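Local coordinates for protein acyl-CoA hydrolase (Bacillus cereus, PDB 1Y7U) that probably hydrolyses long-chain fatty acyl-CoA thioesters, and binds coenzyme A at a hotdog-fold interface between subunits, at residues Ser18-Thr23 with Ala54-Arg59; Val63-Asp68 with Thr121-Ser126; Ser86-Thr91 with Pro135-Asp140; Ser95-Val100 with Thr117-Phe122. All coordinates share one frame; numbering follows the deposited sequence.

Interaction 1: residues Ser18-Thr23 with Ala54-Arg59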
# COMPACT_ATOMS: atom_id res chain seq x y z
N SER A 18 18.04 -6.35 22.06
CA SER A 18 16.84 -5.88 21.38
C SER A 18 17.05 -4.84 20.30
O SER A 18 16.10 -4.26 19.80
CB SER A 18 15.87 -5.31 22.41
OG SER A 18 16.44 -4.19 23.05
N ARG A 19 18.30 -4.59 19.94
CA ARG A 19 18.60 -3.59 18.92
C ARG A 19 17.94 -3.99 17.58
O ARG A 19 17.91 -5.17 17.22
CB ARG A 19 20.12 -3.43 18.79
CG ARG A 19 20.56 -2.29 17.89
CD ARG A 19 22.04 -1.94 18.09
NE ARG A 19 22.23 -0.85 19.06
CZ ARG A 19 22.44 -1.01 20.37
NH1 ARG A 19 22.51 -2.22 20.90
NH2 ARG A 19 22.58 0.06 21.15
N VAL A 20 17.39 -3.01 16.87
CA VAL A 20 16.72 -3.23 15.59
C VAL A 20 17.13 -2.16 14.58
O VAL A 20 16.99 -0.97 14.84
CB VAL A 20 15.19 -3.17 15.74
CG1 VAL A 20 14.54 -3.23 14.38
CG2 VAL A 20 14.69 -4.32 16.58
N PHE A 21 17.64 -2.58 13.42
CA PHE A 21 18.04 -1.62 12.40
C PHE A 21 17.12 -1.70 11.20
O PHE A 21 16.66 -2.77 10.82
CB PHE A 21 19.45 -1.87 11.89
CG PHE A 21 20.52 -1.59 12.87
CD1 PHE A 21 21.01 -2.60 13.69
CD2 PHE A 21 21.07 -0.32 12.97
CE1 PHE A 21 22.03 -2.35 14.59
CE2 PHE A 21 22.09 -0.05 13.87
CZ PHE A 21 22.58 -1.07 14.68
N LYS A 22 16.87 -0.55 10.59
CA LYS A 22 16.05 -0.51 9.40
C LYS A 22 16.39 0.71 8.58
O LYS A 22 16.20 1.83 9.03
CB LYS A 22 14.58 -0.45 9.75
CG LYS A 22 13.67 -0.48 8.53
CD LYS A 22 12.27 -0.13 8.96
CE LYS A 22 11.24 -0.50 7.93
NZ LYS A 22 9.88 -0.18 8.46
N THR A 23 16.92 0.50 7.38
CA THR A 23 17.22 1.63 6.53
C THR A 23 16.34 1.51 5.29
O THR A 23 16.21 0.44 4.70
CB THR A 23 18.73 1.72 6.18
OG1 THR A 23 18.89 2.10 4.81
CG2 THR A 23 19.42 0.40 6.45
N ALA A 54 10.67 -4.14 21.37
CA ALA A 54 9.88 -4.52 22.52
C ALA A 54 9.66 -6.03 22.58
O ALA A 54 9.86 -6.64 23.62
CB ALA A 54 8.55 -3.79 22.50
N SER A 55 9.26 -6.63 21.47
CA SER A 55 9.01 -8.07 21.49
C SER A 55 10.28 -8.91 21.52
O SER A 55 10.28 -10.02 22.05
CB SER A 55 8.12 -8.47 20.32
OG SER A 55 8.66 -7.99 19.11
N ARG A 56 11.37 -8.40 20.96
CA ARG A 56 12.62 -9.16 21.01
C ARG A 56 13.08 -9.28 22.45
O ARG A 56 13.52 -10.34 22.89
CB ARG A 56 13.70 -8.47 20.18
CG ARG A 56 13.79 -8.99 18.77
CD ARG A 56 14.96 -8.39 18.01
NE ARG A 56 15.05 -8.98 16.68
CZ ARG A 56 15.83 -8.52 15.70
NH1 ARG A 56 16.60 -7.46 15.89
NH2 ARG A 56 15.84 -9.14 14.52
N HIS A 57 12.96 -8.19 23.20
CA HIS A 57 13.38 -8.16 24.59
C HIS A 57 12.44 -8.97 25.46
O HIS A 57 12.87 -9.84 26.21
CB HIS A 57 13.41 -6.71 25.09
CG HIS A 57 13.80 -6.56 26.53
ND1 HIS A 57 15.08 -6.25 26.93
CD2 HIS A 57 13.06 -6.63 27.66
CE1 HIS A 57 15.11 -6.13 28.25
NE2 HIS A 57 13.90 -6.36 28.71
N SER A 58 11.15 -8.69 25.34
CA SER A 58 10.14 -9.36 26.15
C SER A 58 9.72 -10.74 25.66
O SER A 58 9.20 -11.53 26.45
CB SER A 58 8.90 -8.50 26.22
OG SER A 58 8.29 -8.47 24.95
N ARG A 59 9.91 -11.02 24.38
CA ARG A 59 9.50 -12.29 23.80
C ARG A 59 8.01 -12.44 24.09
O ARG A 59 7.49 -13.54 24.19
CB ARG A 59 10.27 -13.45 24.44
CG ARG A 59 11.76 -13.23 24.56
CD ARG A 59 12.57 -13.87 23.43
NE ARG A 59 12.29 -13.29 22.12
CZ ARG A 59 13.23 -12.99 21.23
NH1 ARG A 59 14.51 -13.21 21.50
NH2 ARG A 59 12.88 -12.49 20.04
O HOH W 1 17.15 -5.74 25.40
O HOH W 2 18.16 -5.62 13.39

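Interaction 2: residues Val63-Asp68 with Thr121-Ser126. With COA (coenzyme A), chain F.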
# COMPACT_ATOMS: atom_id res chain seq x y z
N VAL A 63 2.24 -3.98 23.18
CA VAL A 63 1.31 -2.93 22.77
C VAL A 63 1.99 -1.58 23.06
O VAL A 63 2.73 -1.44 24.03
CB VAL A 63 0.02 -3.04 23.59
CG1 VAL A 63 -0.27 -1.74 24.28
CG2 VAL A 63 -1.12 -3.46 22.70
N THR A 64 1.74 -0.58 22.23
CA THR A 64 2.38 0.71 22.47
C THR A 64 1.55 1.59 23.39
O THR A 64 0.41 1.92 23.10
CB THR A 64 2.73 1.44 21.12
OG1 THR A 64 2.74 2.85 21.32
CG2 THR A 64 1.76 1.07 20.03
N ALA A 65 2.16 1.95 24.52
CA ALA A 65 1.51 2.78 25.54
C ALA A 65 1.66 4.27 25.31
O ALA A 65 0.72 5.04 25.56
CB ALA A 65 2.05 2.42 26.92
N SER A 66 2.82 4.71 24.84
CA SER A 66 2.99 6.13 24.63
C SER A 66 4.14 6.48 23.70
O SER A 66 5.02 5.67 23.43
CB SER A 66 3.19 6.83 25.97
OG SER A 66 4.43 6.47 26.56
N MSE A 67 4.11 7.72 23.23
CA MSE A 67 5.14 8.26 22.37
C MSE A 67 5.63 9.52 23.07
O MSE A 67 4.82 10.36 23.49
CB MSE A 67 4.56 8.65 21.01
CG MSE A 67 5.08 7.85 19.83
SE MSE A 67 6.91 8.24 19.31
CE MSE A 67 6.95 7.21 17.68
N ASP A 68 6.94 9.66 23.22
CA ASP A 68 7.48 10.87 23.86
C ASP A 68 7.42 11.97 22.80
O ASP A 68 7.36 11.68 21.61
CB ASP A 68 8.92 10.64 24.29
CG ASP A 68 9.29 11.43 25.51
OD1 ASP A 68 9.18 10.89 26.63
OD2 ASP A 68 9.68 12.61 25.36
N THR A 121 7.06 3.91 24.66
CA THR A 121 6.82 3.01 25.77
C THR A 121 5.89 1.88 25.36
O THR A 121 4.83 2.12 24.78
CB THR A 121 6.19 3.77 26.96
OG1 THR A 121 7.04 4.87 27.32
CG2 THR A 121 6.03 2.85 28.16
N PHE A 122 6.30 0.65 25.65
CA PHE A 122 5.50 -0.53 25.34
C PHE A 122 5.18 -1.33 26.60
O PHE A 122 5.95 -1.34 27.56
CB PHE A 122 6.25 -1.44 24.35
CG PHE A 122 6.28 -0.92 22.93
CD1 PHE A 122 7.26 -0.03 22.53
CD2 PHE A 122 5.31 -1.31 22.01
CE1 PHE A 122 7.29 0.47 21.23
CE2 PHE A 122 5.32 -0.82 20.72
CZ PHE A 122 6.31 0.07 20.32
N VAL A 123 4.03 -2.00 26.60
CA VAL A 123 3.61 -2.82 27.73
C VAL A 123 3.36 -4.24 27.25
O VAL A 123 2.56 -4.47 26.34
CB VAL A 123 2.31 -2.31 28.38
CG1 VAL A 123 1.83 -3.30 29.43
CG2 VAL A 123 2.53 -0.95 29.00
N ALA A 124 4.04 -5.20 27.87
CA ALA A 124 3.88 -6.60 27.49
C ALA A 124 2.56 -7.12 28.05
O ALA A 124 2.26 -6.94 29.23
CB ALA A 124 5.04 -7.43 28.02
N LEU A 125 1.77 -7.77 27.20
CA LEU A 125 0.49 -8.29 27.64
C LEU A 125 0.32 -9.80 27.47
O LEU A 125 0.90 -10.42 26.58
CB LEU A 125 -0.64 -7.56 26.93
CG LEU A 125 -0.76 -6.07 27.27
CD1 LEU A 125 -2.07 -5.50 26.72
CD2 LEU A 125 -0.72 -5.91 28.78
N SER A 126 -0.48 -10.38 28.35
CA SER A 126 -0.77 -11.80 28.31
C SER A 126 -1.91 -11.98 27.32
O SER A 126 -2.59 -11.01 26.97
CB SER A 126 -1.21 -12.30 29.68
OG SER A 126 -2.44 -11.71 30.07
N1A COA F . 2.69 5.98 29.31
C2A COA F . 3.75 5.22 29.68
N3A COA F . 3.55 4.07 30.38
C4A COA F . 2.33 3.69 30.69
C5A COA F . 1.26 4.42 30.29
C6A COA F . 1.43 5.59 29.59
N6A COA F . 0.44 6.17 28.91
N7A COA F . 0.20 3.80 30.74
C8A COA F . 0.56 2.70 31.37
N9A COA F . 1.88 2.63 31.37
C1B COA F . 2.62 1.48 31.91
C2B COA F . 3.25 1.70 33.27
O2B COA F . 4.58 2.08 33.04
C3B COA F . 3.20 0.36 33.96
O3B COA F . 4.52 -0.02 33.98
P3B COA F . 5.29 -0.90 34.94
O7A COA F . 6.45 -1.24 34.26
O8A COA F . 4.74 -2.10 35.41
O9A COA F . 5.72 -0.17 36.03
C4B COA F . 2.46 -0.48 32.96
O4B COA F . 1.76 0.44 32.20
C5B COA F . 1.45 -1.41 33.54
O5B COA F . 0.19 -0.79 33.54
P1A COA F . -1.04 -1.25 34.43
O1A COA F . -1.45 -0.22 35.38
O2A COA F . -0.72 -2.45 35.19
O3A COA F . -2.29 -1.47 33.48
P2A COA F . -2.86 -0.55 32.32
O4A COA F . -2.91 0.88 32.65
O5A COA F . -4.18 -1.05 32.06
O6A COA F . -1.95 -0.79 31.04
CBP COA F . -2.65 0.44 29.02
CCP COA F . -2.36 -0.90 29.70
CDP COA F . -3.14 1.49 29.98
CEP COA F . -1.39 0.96 28.38
CAP COA F . -3.89 0.28 28.15
OAP COA F . -4.97 1.02 28.67
C9P COA F . -3.91 -0.01 26.69
O9P COA F . -4.15 -1.29 26.27
N8P COA F . -3.68 0.95 25.85
C7P COA F . -2.99 0.73 24.62
C6P COA F . -3.33 -0.54 23.87
C5P COA F . -3.13 -0.44 22.40
O5P COA F . -3.78 -1.17 21.62
N4P COA F . -2.27 0.45 22.00
C3P COA F . -2.35 1.02 20.70
C2P COA F . -3.43 2.06 20.70
S1P COA F . -4.81 1.55 19.73
O HOH W 3 6.94 7.39 26.06

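Interaction 3: residues Ser86-Thr91 with Pro135-Asp140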
# COMPACT_ATOMS: atom_id res chain seq x y z
N SER A 86 16.73 1.18 17.06
CA SER A 86 15.99 1.17 18.29
C SER A 86 16.40 0.02 19.19
O SER A 86 16.79 -1.06 18.73
CB SER A 86 14.49 1.09 17.99
OG SER A 86 14.15 -0.15 17.38
N PHE A 87 16.33 0.27 20.49
CA PHE A 87 16.64 -0.73 21.49
C PHE A 87 15.98 -0.31 22.79
O PHE A 87 15.69 0.86 23.00
CB PHE A 87 18.15 -0.90 21.68
CG PHE A 87 18.89 0.39 21.76
CD1 PHE A 87 19.41 0.98 20.61
CD2 PHE A 87 19.06 1.04 22.98
CE1 PHE A 87 20.07 2.20 20.66
CE2 PHE A 87 19.72 2.25 23.05
CZ PHE A 87 20.22 2.84 21.89
N VAL A 88 15.73 -1.29 23.64
CA VAL A 88 15.12 -1.04 24.94
C VAL A 88 16.23 -0.52 25.85
O VAL A 88 17.33 -1.06 25.83
CB VAL A 88 14.58 -2.36 25.50
CG1 VAL A 88 13.96 -2.15 26.86
CG2 VAL A 88 13.58 -2.95 24.53
N ILE A 89 15.97 0.52 26.63
CA ILE A 89 17.01 1.00 27.54
C ILE A 89 16.53 1.03 28.97
O ILE A 89 17.32 0.85 29.88
CB ILE A 89 17.50 2.42 27.27
CG1 ILE A 89 16.52 3.13 26.35
CG2 ILE A 89 18.95 2.39 26.80
CD1 ILE A 89 16.48 4.58 26.60
N TRP A 90 15.25 1.29 29.17
CA TRP A 90 14.71 1.34 30.52
C TRP A 90 13.57 0.36 30.63
O TRP A 90 12.81 0.19 29.69
CB TRP A 90 14.22 2.75 30.82
CG TRP A 90 13.58 2.92 32.17
CD1 TRP A 90 14.18 3.39 33.31
CD2 TRP A 90 12.22 2.64 32.52
NE1 TRP A 90 13.27 3.41 34.34
CE2 TRP A 90 12.06 2.95 33.89
CE3 TRP A 90 11.12 2.14 31.81
CZ2 TRP A 90 10.85 2.79 34.56
CZ3 TRP A 90 9.92 1.98 32.48
CH2 TRP A 90 9.79 2.30 33.84
N THR A 91 13.46 -0.31 31.78
CA THR A 91 12.35 -1.24 31.98
C THR A 91 11.70 -1.06 33.32
O THR A 91 12.36 -0.74 34.30
CB THR A 91 12.78 -2.72 31.88
OG1 THR A 91 14.00 -2.94 32.60
CG2 THR A 91 12.91 -3.13 30.44
N PRO A 135 11.85 -8.87 31.22
CA PRO A 135 13.25 -8.92 31.66
C PRO A 135 13.77 -7.53 32.03
O PRO A 135 13.13 -6.53 31.73
CB PRO A 135 13.97 -9.50 30.45
CG PRO A 135 12.94 -10.39 29.85
CD PRO A 135 11.68 -9.54 29.93
N ARG A 136 14.93 -7.48 32.67
CA ARG A 136 15.51 -6.20 33.05
C ARG A 136 16.50 -5.88 31.94
O ARG A 136 17.03 -6.79 31.31
CB ARG A 136 16.23 -6.32 34.40
CG ARG A 136 16.76 -5.01 34.95
CD ARG A 136 17.44 -5.18 36.31
NE ARG A 136 18.04 -3.93 36.80
CZ ARG A 136 17.36 -2.83 37.13
NH1 ARG A 136 16.04 -2.80 37.03
NH2 ARG A 136 18.01 -1.75 37.55
N VAL A 137 16.74 -4.60 31.68
CA VAL A 137 17.69 -4.23 30.64
C VAL A 137 19.02 -3.94 31.30
O VAL A 137 19.06 -3.50 32.45
CB VAL A 137 17.31 -2.93 29.90
CG1 VAL A 137 18.07 -2.82 28.61
CG2 VAL A 137 15.85 -2.87 29.65
N ILE A 138 20.10 -4.19 30.59
CA ILE A 138 21.40 -3.87 31.13
C ILE A 138 22.21 -3.17 30.04
O ILE A 138 22.59 -3.76 29.04
CB ILE A 138 22.16 -5.13 31.71
CG1 ILE A 138 23.56 -5.23 31.10
CG2 ILE A 138 21.33 -6.38 31.52
CD1 ILE A 138 24.38 -6.40 31.63
N PRO A 139 22.41 -1.86 30.22
CA PRO A 139 23.15 -0.96 29.33
C PRO A 139 24.64 -1.29 29.33
O PRO A 139 25.25 -1.36 30.39
CB PRO A 139 22.89 0.41 29.94
CG PRO A 139 21.53 0.24 30.61
CD PRO A 139 21.67 -1.10 31.24
N ASP A 140 25.24 -1.49 28.16
CA ASP A 140 26.66 -1.80 28.09
C ASP A 140 27.47 -0.55 27.77
O ASP A 140 28.22 -0.06 28.60
CB ASP A 140 26.96 -2.86 27.02
CG ASP A 140 26.50 -4.25 27.42
OD1 ASP A 140 26.08 -4.42 28.58
OD2 ASP A 140 26.56 -5.17 26.57
O HOH W 4 12.15 -4.90 33.91

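Interaction 4: residues Ser95-Val100 with Thr117-Phe122. With COA (coenzyme A), chain F.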
# COMPACT_ATOMS: atom_id res chain seq x y z
N SER A 95 6.46 -2.77 31.78
CA SER A 95 6.68 -1.94 30.60
C SER A 95 8.15 -1.74 30.29
O SER A 95 9.01 -2.06 31.10
CB SER A 95 6.04 -0.57 30.80
OG SER A 95 6.66 0.10 31.89
N MSE A 96 8.42 -1.19 29.12
CA MSE A 96 9.79 -0.93 28.71
C MSE A 96 9.85 0.30 27.81
O MSE A 96 8.92 0.57 27.06
CB MSE A 96 10.32 -2.16 27.97
CG MSE A 96 9.32 -2.75 27.02
SE MSE A 96 9.53 -4.64 26.77
CE MSE A 96 11.29 -4.59 26.05
N GLU A 97 10.93 1.06 27.93
CA GLU A 97 11.08 2.25 27.10
C GLU A 97 12.08 1.97 26.01
O GLU A 97 13.22 1.58 26.27
CB GLU A 97 11.53 3.44 27.91
CG GLU A 97 10.42 4.07 28.69
CD GLU A 97 10.73 5.50 29.03
OE1 GLU A 97 10.59 6.36 28.14
OE2 GLU A 97 11.14 5.76 30.18
N VAL A 98 11.64 2.17 24.78
CA VAL A 98 12.48 1.93 23.63
C VAL A 98 12.95 3.23 23.03
O VAL A 98 12.14 4.11 22.69
CB VAL A 98 11.72 1.12 22.57
CG1 VAL A 98 12.65 0.76 21.43
CG2 VAL A 98 11.12 -0.13 23.20
N PHE A 99 14.26 3.37 22.91
CA PHE A 99 14.84 4.56 22.33
C PHE A 99 14.84 4.35 20.82
O PHE A 99 15.09 3.24 20.34
CB PHE A 99 16.28 4.76 22.81
CG PHE A 99 16.97 5.91 22.17
CD1 PHE A 99 16.60 7.22 22.47
CD2 PHE A 99 17.96 5.70 21.20
CE1 PHE A 99 17.20 8.31 21.81
CE2 PHE A 99 18.57 6.78 20.54
CZ PHE A 99 18.18 8.09 20.84
N VAL A 100 14.55 5.41 20.07
CA VAL A 100 14.53 5.31 18.63
C VAL A 100 15.31 6.46 18.05
O VAL A 100 15.12 7.61 18.43
CB VAL A 100 13.11 5.34 18.07
CG1 VAL A 100 13.15 5.03 16.58
CG2 VAL A 100 12.24 4.32 18.79
N THR A 117 14.71 11.78 17.27
CA THR A 117 14.90 10.71 18.25
C THR A 117 13.69 10.75 19.17
O THR A 117 12.94 11.72 19.18
CB THR A 117 16.14 10.92 19.12
OG1 THR A 117 15.97 12.08 19.92
CG2 THR A 117 17.38 11.07 18.26
N SER A 118 13.50 9.69 19.95
CA SER A 118 12.38 9.67 20.87
C SER A 118 12.38 8.37 21.67
O SER A 118 13.23 7.50 21.47
CB SER A 118 11.06 9.81 20.11
OG SER A 118 9.99 10.06 21.00
N PHE A 119 11.44 8.27 22.60
CA PHE A 119 11.31 7.07 23.41
C PHE A 119 9.88 6.62 23.25
O PHE A 119 8.96 7.43 23.34
CB PHE A 119 11.59 7.37 24.88
CG PHE A 119 12.99 7.82 25.15
CD1 PHE A 119 13.38 9.13 24.85
CD2 PHE A 119 13.93 6.95 25.69
CE1 PHE A 119 14.69 9.56 25.10
CE2 PHE A 119 15.23 7.36 25.94
CZ PHE A 119 15.61 8.66 25.64
N VAL A 120 9.70 5.34 22.98
CA VAL A 120 8.35 4.82 22.83
C VAL A 120 8.18 3.83 23.96
O VAL A 120 9.07 3.01 24.21
CB VAL A 120 8.18 4.11 21.47
CG1 VAL A 120 6.69 3.88 21.20
CG2 VAL A 120 8.80 4.94 20.36
N THR A 121 7.06 3.91 24.66
CA THR A 121 6.82 3.01 25.77
C THR A 121 5.89 1.88 25.36
O THR A 121 4.83 2.12 24.78
CB THR A 121 6.19 3.77 26.96
OG1 THR A 121 7.04 4.87 27.32
CG2 THR A 121 6.03 2.85 28.16
N PHE A 122 6.30 0.65 25.65
CA PHE A 122 5.50 -0.53 25.34
C PHE A 122 5.18 -1.33 26.60
O PHE A 122 5.95 -1.34 27.56
CB PHE A 122 6.25 -1.44 24.35
CG PHE A 122 6.28 -0.92 22.93
CD1 PHE A 122 7.26 -0.03 22.53
CD2 PHE A 122 5.31 -1.31 22.01
CE1 PHE A 122 7.29 0.47 21.23
CE2 PHE A 122 5.32 -0.82 20.72
CZ PHE A 122 6.31 0.07 20.32
N1A COA F . 2.69 5.98 29.31
C2A COA F . 3.75 5.22 29.68
N3A COA F . 3.55 4.07 30.38
C4A COA F . 2.33 3.69 30.69
C5A COA F . 1.26 4.42 30.29
C6A COA F . 1.43 5.59 29.59
N6A COA F . 0.44 6.17 28.91
N7A COA F . 0.20 3.80 30.74
C8A COA F . 0.56 2.70 31.37
N9A COA F . 1.88 2.63 31.37
C1B COA F . 2.62 1.48 31.91
C2B COA F . 3.25 1.70 33.27
O2B COA F . 4.58 2.08 33.04
C3B COA F . 3.20 0.36 33.96
O3B COA F . 4.52 -0.02 33.98
P3B COA F . 5.29 -0.90 34.94
O7A COA F . 6.45 -1.24 34.26
O8A COA F . 4.74 -2.10 35.41
O9A COA F . 5.72 -0.17 36.03
C4B COA F . 2.46 -0.48 32.96
O4B COA F . 1.76 0.44 32.20
C5B COA F . 1.45 -1.41 33.54
O5B COA F . 0.19 -0.79 33.54
P1A COA F . -1.04 -1.25 34.43
O1A COA F . -1.45 -0.22 35.38
O2A COA F . -0.72 -2.45 35.19
O3A COA F . -2.29 -1.47 33.48
P2A COA F . -2.86 -0.55 32.32
O4A COA F . -2.91 0.88 32.65
O5A COA F . -4.18 -1.05 32.06
O6A COA F . -1.95 -0.79 31.04
CBP COA F . -2.65 0.44 29.02
CCP COA F . -2.36 -0.90 29.70
CDP COA F . -3.14 1.49 29.98
CEP COA F . -1.39 0.96 28.38
CAP COA F . -3.89 0.28 28.15
OAP COA F . -4.97 1.02 28.67
C9P COA F . -3.91 -0.01 26.69
O9P COA F . -4.15 -1.29 26.27
N8P COA F . -3.68 0.95 25.85
C7P COA F . -2.99 0.73 24.62
C6P COA F . -3.33 -0.54 23.87
C5P COA F . -3.13 -0.44 22.40
O5P COA F . -3.78 -1.17 21.62
N4P COA F . -2.27 0.45 22.00
C3P COA F . -2.35 1.02 20.70
C2P COA F . -3.43 2.06 20.70
S1P COA F . -4.81 1.55 19.73

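Interaction 1: residues Ser18-Thr23 with Ala54-Arg59
Ser18 and His57 bring the approach to strand 20-25 against the last turn of helix 39-58, their CA atoms 5.2 Å apart with no backbone pairing. The side chains meet first through their CB atoms, Ser18 CB lying 3.9 Å from His57 CB. Because His57 holds CG anti to the backbone N (chi1 179°), its imidazole then leads off from Ser18, and a water links the two side chains. That water donates to Ser18 OG at 2.9 Å and lies in the plane of the imidazole, at the ring edge, 2.6 Å from His57 ND1. Ser18 OG is also hydrogen-bonded to Ala15 O and Val88 N. Across the ring, His57 NE2 is hydrogen-bonded to Pro135 O, so polar partners at both nitrogens probably hold the ring in this rotation.

The Arg56 chain runs extended from CG to NE and carries the guanidinium alongside the start of the strand, where Arg19 O meets an edge of the group close to its plane. The resulting bond, Arg56 NH1 to Arg19 O at 3.0 Å, is weak, being bent to 123° at the hydrogen. Val20 CG2 comes obliquely to within 3.7 Å of Arg56 NH1. The stronger polar tie of this arginine is a salt bridge from NH2 to Glu105 of the second subunit.

Here a strand outermost within this chain's hotdog sheet is fastened to the end of its central helix: Val20 packs on Val49, Ile52 and Ser53 of helix 39-58 while its backbone pairs with Ser86 of strand 81-91.

Interaction 2: residues Val63-Asp68 with Thr121-Ser126
Thr121 O is gripped by two backbone donors from one side of its carbonyl plane, Ala65 N at 2.7 Å and Ser66 N at 3.3 Å. This doubled acceptance is the signature of a classic beta bulge, here set in an antiparallel pair of strands of the hotdog sheet. Before it, Val63 and Val123 form a hydrogen-bonded pair, and Thr64 and Phe122 a non-hydrogen-bonded one; beyond it the register has slipped by one residue, and Ser66 faces Thr121.

On the side of the sheet that looks to helix 39-58, the Phe122 ring slants under Thr64, with CE2 3.5 Å from Thr64 CB. The other side is given over to coenzyme A. Ala65 CB lies over one face of the adenine, 4.0 Å from C4A of the coenzyme, a position it gains because the bulge turns Ala65 to the same side as Ser66. Thr121 sets its methyl anti to the backbone N, which directs CG2 to within 3.5 Å of the adenine N3A. Along the pantetheine arm, N4P of the coenzyme donates to Thr64 O at 3.2 Å with an angle of 153°, and Val63 CG1 lies against the arm's carbons.

The site is shared between chains: Asp71 OD1 and Phe72 O of the third subunit also form hydrogen bonds with the coenzyme, and Ser66 and Met67 pair with a strand of that subunit, carrying the sheet across the interface. At the adenine end, one water joins the two hydroxyls, 2.7 Å from Ser66 OG and 2.8 Å from Thr121 OG1.

Interaction 3: residues Ser86-Thr91 with Pro135-Asp140
Val137 enters between Val88 and Thr91, two side chains that strand 81-91 sends to the same side. Its CG2 branch reaches Val88 CG1 at 3.4 Å and also lies near Thr91 OG1, while its other methyl, CG1, rests 3.4 Å from Val88 O. The valine CB in turn sits over the bulged backbone at Ile89, 3.8 Å from Ile89 O. One direct polar link accompanies this packing: Val137 N donates weakly to Thr91 OG1 at 3.3 Å. Thr91 presents that oxygen by holding it between its own backbone N and carbonyl carbon (chi1 44°), leaving its methyl to approach Pro135 O at 3.6 Å.

The contact lays residues 135-140, which include Asp140, a calcium ligand seen in this protein, beside a strand of the hotdog sheet without joining it; the short axes come no nearer than 6.1 Å and run at 132°. In a second shell, His57, at the end of helix 39-58, packs on Val88, Thr91 and Val137. A classic bulge, with Ile89 and Trp90 both facing Glu97, turns the side chains of these two residues from Val137 to helix 142-170, while Arg136 pairs through its backbone with Lys13 and ties 136-138 to strand 12-14.

Interaction 4: residues Ser95-Val100 with Thr117-Phe122
Phe119 offers one ring face to the edge of Phe99, whose CD1 stands 3.6 Å above that face, offset toward its rim. This is an edge-to-face pair on a beta hairpin of the hotdog sheet, with centroids 5.2 Å apart and planes at 61°. Phe99 keeps CG anti to the backbone N (chi1 176°), leaning its ring to the carbonyl side and past Thr117, which meets it obliquely. Glu97 stretches along the same side of the sheet until OE1 lies 3.6 Å from Phe119 CB, and Ala151 of helix 142-170 covers Phe119 as well.

Beneath these rings, strands 95-105 and 112-125 are joined by three hydrogen-bonded pairs in regular alternation, Met96 with Phe122, Val98 with Val120 and Val100 with Ser118. The central pair is representative, with Val120 N to Val98 O at 2.7 Å. Between them, CA-H groups such as that of Phe119 point at the carbonyl oxygens. The opposite side of the sheet is largely apolar: Val100 CG2 meets Val120 CG2 at 3.8 Å, and Val98 CG2 lies 3.9 Å from Phe122 CD1, by the central helix 39-58.

At its start the first strand becomes part of the coenzyme site. Ser95 N donates to the phosphate oxygen O7A of coenzyme A at 2.9 Å with an angle of 152°, and Ser95 OG lies 2.7 Å from the same oxygen.

In the fold
From the N terminus, interaction 1 closes first, bringing the end of helix 39-58 back to strand 20-25 before any other contact opens. Interaction 2 opens next at 63-68 and closes at 121-126, making strand 61-71 the far edge of the sheet within this chain. Interaction 3 opens inside that loop and closes beyond it, at 135-140, so the two cross. Interaction 4, the hairpin, is nested within interaction 3 and ends on the strand that interaction 2 uses, sharing Thr121 and Phe122. Physically, Ala54 of interaction 1 packs on Phe122, and His57 reaches Val137 and Met96, so the helix end touches all three later contacts.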